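Local atomic coordinates of prophage Lp1 protein 11 (Lactobacillus plantarum WCFS1, PDB entry 3B7H), a protein that probably binds DNA through a Cro/C1-type helix-turn-helix domain, as phage repressors do, although its precise role in the prophage is not established. Residues V26-L32 against K55-T59. Sequence-based numbering, arbitrary orientation.
Sequences VATLAGL and KVCGT
A30 N is held by V26 O at 2.7 Å, a bond of the last turn of helix 23-30, the first helix of a Cro/C1-type helix-turn-helix, where both residues meet helix 50-60 of the five-helix domain. No hydrogen bond crosses here: with A30 N already engaged, T59 OG1 lies 3.5 Å from it at a poor angle. The axes of 26-30 and 55-59 pass 9.0 Å apart at closest, at 100°. Alanine suits such an approach, since its lone methyl lets the A30 backbone come near V56; A30 CB sits 3.9 Å from K55 O and 3.3 Å from T59 OG1. Threonine offers a methyl to L29 and a hydroxyl to the helix backbone: with T59 CG2 anti to the backbone N, this methyl reaches L29 CB at 3.8 Å, while OG1 stays beside A30. After A30 the chain turns through G31, which, with phi 69°, a value glycine adopts easily, closes the helix in a Schellman motif. L32 then approaches V56, though its exact placement is doubtful. Deeper in, I16 and L12 of helix 4-18 extend an apolar layer in which the branched side chains of V26 and V56 cross at about a right angle, V26 CG1 meeting V56 CG1 at 3.8 Å.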
ATOM      1  N   VAL A  26      14.282  -4.562  12.186  1.00 34.35           N
ATOM      2  CA  VAL A  26      13.156  -3.715  11.819  1.00 34.93           C
ATOM      3  C   VAL A  26      11.884  -4.393  12.288  1.00 35.70           C
ATOM      4  O   VAL A  26      11.039  -3.771  12.884  1.00 35.07           O
ATOM      5  CB  VAL A  26      13.133  -3.462  10.310  1.00 34.40           C
ATOM      6  CG1 VAL A  26      11.828  -2.826   9.872  1.00 34.86           C
ATOM      7  CG2 VAL A  26      14.307  -2.584   9.926  1.00 32.91           C
ATOM      8  N   ALA A  27      11.767  -5.686  12.037  1.00 37.00           N
ATOM      9  CA  ALA A  27      10.622  -6.444  12.504  1.00 38.29           C
ATOM     10  C   ALA A  27      10.457  -6.323  14.031  1.00 39.17           C
ATOM     11  O   ALA A  27       9.371  -6.068  14.539  1.00 38.69           O
ATOM     12  CB  ALA A  27      10.738  -7.897  12.077  1.00 38.11           C
ATOM     13  N   THR A  28      11.544  -6.451  14.765  1.00 40.41           N
ATOM     14  CA  THR A  28      11.445  -6.353  16.218  1.00 41.28           C
ATOM     15  C   THR A  28      10.991  -4.919  16.623  1.00 41.58           C
ATOM     16  O   THR A  28      10.036  -4.758  17.380  1.00 41.76           O
ATOM     17  CB  THR A  28      12.772  -6.860  16.941  1.00 41.88           C
ATOM     18  OG1 THR A  28      13.895  -6.041  16.584  1.00 43.71           O
ATOM     19  CG2 THR A  28      13.084  -8.300  16.543  1.00 40.71           C
ATOM     20  N   LEU A  29      11.645  -3.897  16.082  1.00 41.75           N
ATOM     21  CA  LEU A  29      11.325  -2.505  16.391  1.00 41.96           C
ATOM     22  C   LEU A  29       9.908  -2.101  15.925  1.00 42.35           C
ATOM     23  O   LEU A  29       9.207  -1.364  16.625  1.00 42.33           O
ATOM     24  CB  LEU A  29      12.367  -1.568  15.768  1.00 41.50           C
ATOM     25  CG  LEU A  29      13.751  -1.464  16.405  1.00 41.12           C
ATOM     26  CD1 LEU A  29      14.681  -0.705  15.455  1.00 39.51           C
ATOM     27  CD2 LEU A  29      13.697  -0.779  17.781  1.00 40.40           C
ATOM     28  N   ALA A  30       9.498  -2.588  14.754  1.00 42.51           N
ATOM     29  CA  ALA A  30       8.188  -2.286  14.194  1.00 43.18           C
ATOM     30  C   ALA A  30       7.115  -3.145  14.836  1.00 43.94           C
ATOM     31  O   ALA A  30       5.925  -2.955  14.596  1.00 44.25           O
ATOM     32  CB  ALA A  30       8.183  -2.503  12.687  1.00 42.65           C
ATOM     33  N   GLY A  31       7.535  -4.112  15.634  1.00 44.73           N
ATOM     34  CA  GLY A  31       6.610  -5.012  16.276  1.00 45.23           C
ATOM     35  C   GLY A  31       5.888  -5.993  15.372  1.00 45.68           C
ATOM     36  O   GLY A  31       4.813  -6.437  15.721  1.00 45.96           O
ATOM     37  N   LEU A  32       6.434  -6.372  14.225  1.00 46.41           N
ATOM     38  CA  LEU A  32       5.784  -7.486  13.535  1.00 46.86           C
ATOM     39  C   LEU A  32       6.474  -8.795  13.875  1.00 47.10           C
ATOM     40  O   LEU A  32       7.637  -8.843  14.309  1.00 46.77           O
ATOM     41  CB  LEU A  32       5.597  -7.294  12.026  1.00 47.61           C
ATOM     42  CG  LEU A  32       6.592  -6.543  11.147  1.00 48.69           C
ATOM     43  CD1 LEU A  32       6.544  -5.041  11.340  1.00 47.16           C
ATOM     44  CD2 LEU A  32       7.965  -7.109  11.424  1.00 51.15           C
ATOM     45  N   LYS A  55       3.990   0.605   9.185  1.00 27.92           N
ATOM     46  CA  LYS A  55       4.701   0.312  10.427  1.00 28.75           C
ATOM     47  C   LYS A  55       6.224   0.278  10.216  1.00 28.74           C
ATOM     48  O   LYS A  55       6.977   0.827  11.014  1.00 29.04           O
ATOM     49  CB  LYS A  55       4.225  -1.037  11.022  1.00 29.73           C
ATOM     50  CG  LYS A  55       2.783  -1.010  11.596  1.00 30.01           C
ATOM     51  CD  LYS A  55       2.279  -2.398  12.013  1.00 31.11           C
ATOM     52  CE  LYS A  55       0.988  -2.285  12.834  1.00 33.19           C
ATOM     53  NZ  LYS A  55       0.334  -3.630  13.087  1.00 36.19           N
ATOM     54  N   VAL A  56       6.672  -0.391   9.154  1.00 28.85           N
ATOM     55  CA  VAL A  56       8.097  -0.417   8.815  1.00 28.33           C
ATOM     56  C   VAL A  56       8.630   0.980   8.501  1.00 28.08           C
ATOM     57  O   VAL A  56       9.725   1.347   8.914  1.00 28.26           O
ATOM     58  CB  VAL A  56       8.368  -1.330   7.628  1.00 28.21           C
ATOM     59  CG1 VAL A  56       9.793  -1.115   7.162  1.00 29.23           C
ATOM     60  CG2 VAL A  56       8.153  -2.760   8.035  1.00 26.99           C
ATOM     61  N   CYS A  57       7.834   1.763   7.777  1.00 28.12           N
ATOM     62  CA  CYS A  57       8.214   3.137   7.438  1.00 28.19           C
ATOM     63  C   CYS A  57       8.442   3.942   8.699  1.00 28.28           C
ATOM     64  O   CYS A  57       9.384   4.718   8.787  1.00 28.20           O
ATOM     65  CB  CYS A  57       7.161   3.785   6.533  1.00 27.68           C
ATOM     66  SG  CYS A  57       7.284   3.227   4.839  1.00 26.09           S
ATOM     67  N   GLY A  58       7.603   3.716   9.698  1.00 29.52           N
ATOM     68  CA  GLY A  58       7.743   4.402  10.969  1.00 30.31           C
ATOM     69  C   GLY A  58       9.100   4.124  11.582  1.00 31.29           C
ATOM     70  O   GLY A  58       9.790   5.039  12.054  1.00 32.34           O
ATOM     71  N   THR A  59       9.482   2.856  11.563  1.00 32.24           N
ATOM     72  CA  THR A  59      10.762   2.396  12.104  1.00 32.12           C
ATOM     73  C   THR A  59      11.925   2.969  11.321  1.00 31.99           C
ATOM     74  O   THR A  59      12.973   3.288  11.887  1.00 32.31           O
ATOM     75  CB  THR A  59      10.860   0.862  12.047  1.00 32.93           C
ATOM     76  OG1 THR A  59       9.840   0.294  12.871  1.00 35.25           O
ATOM     77  CG2 THR A  59      12.210   0.386  12.524  1.00 32.45           C
TER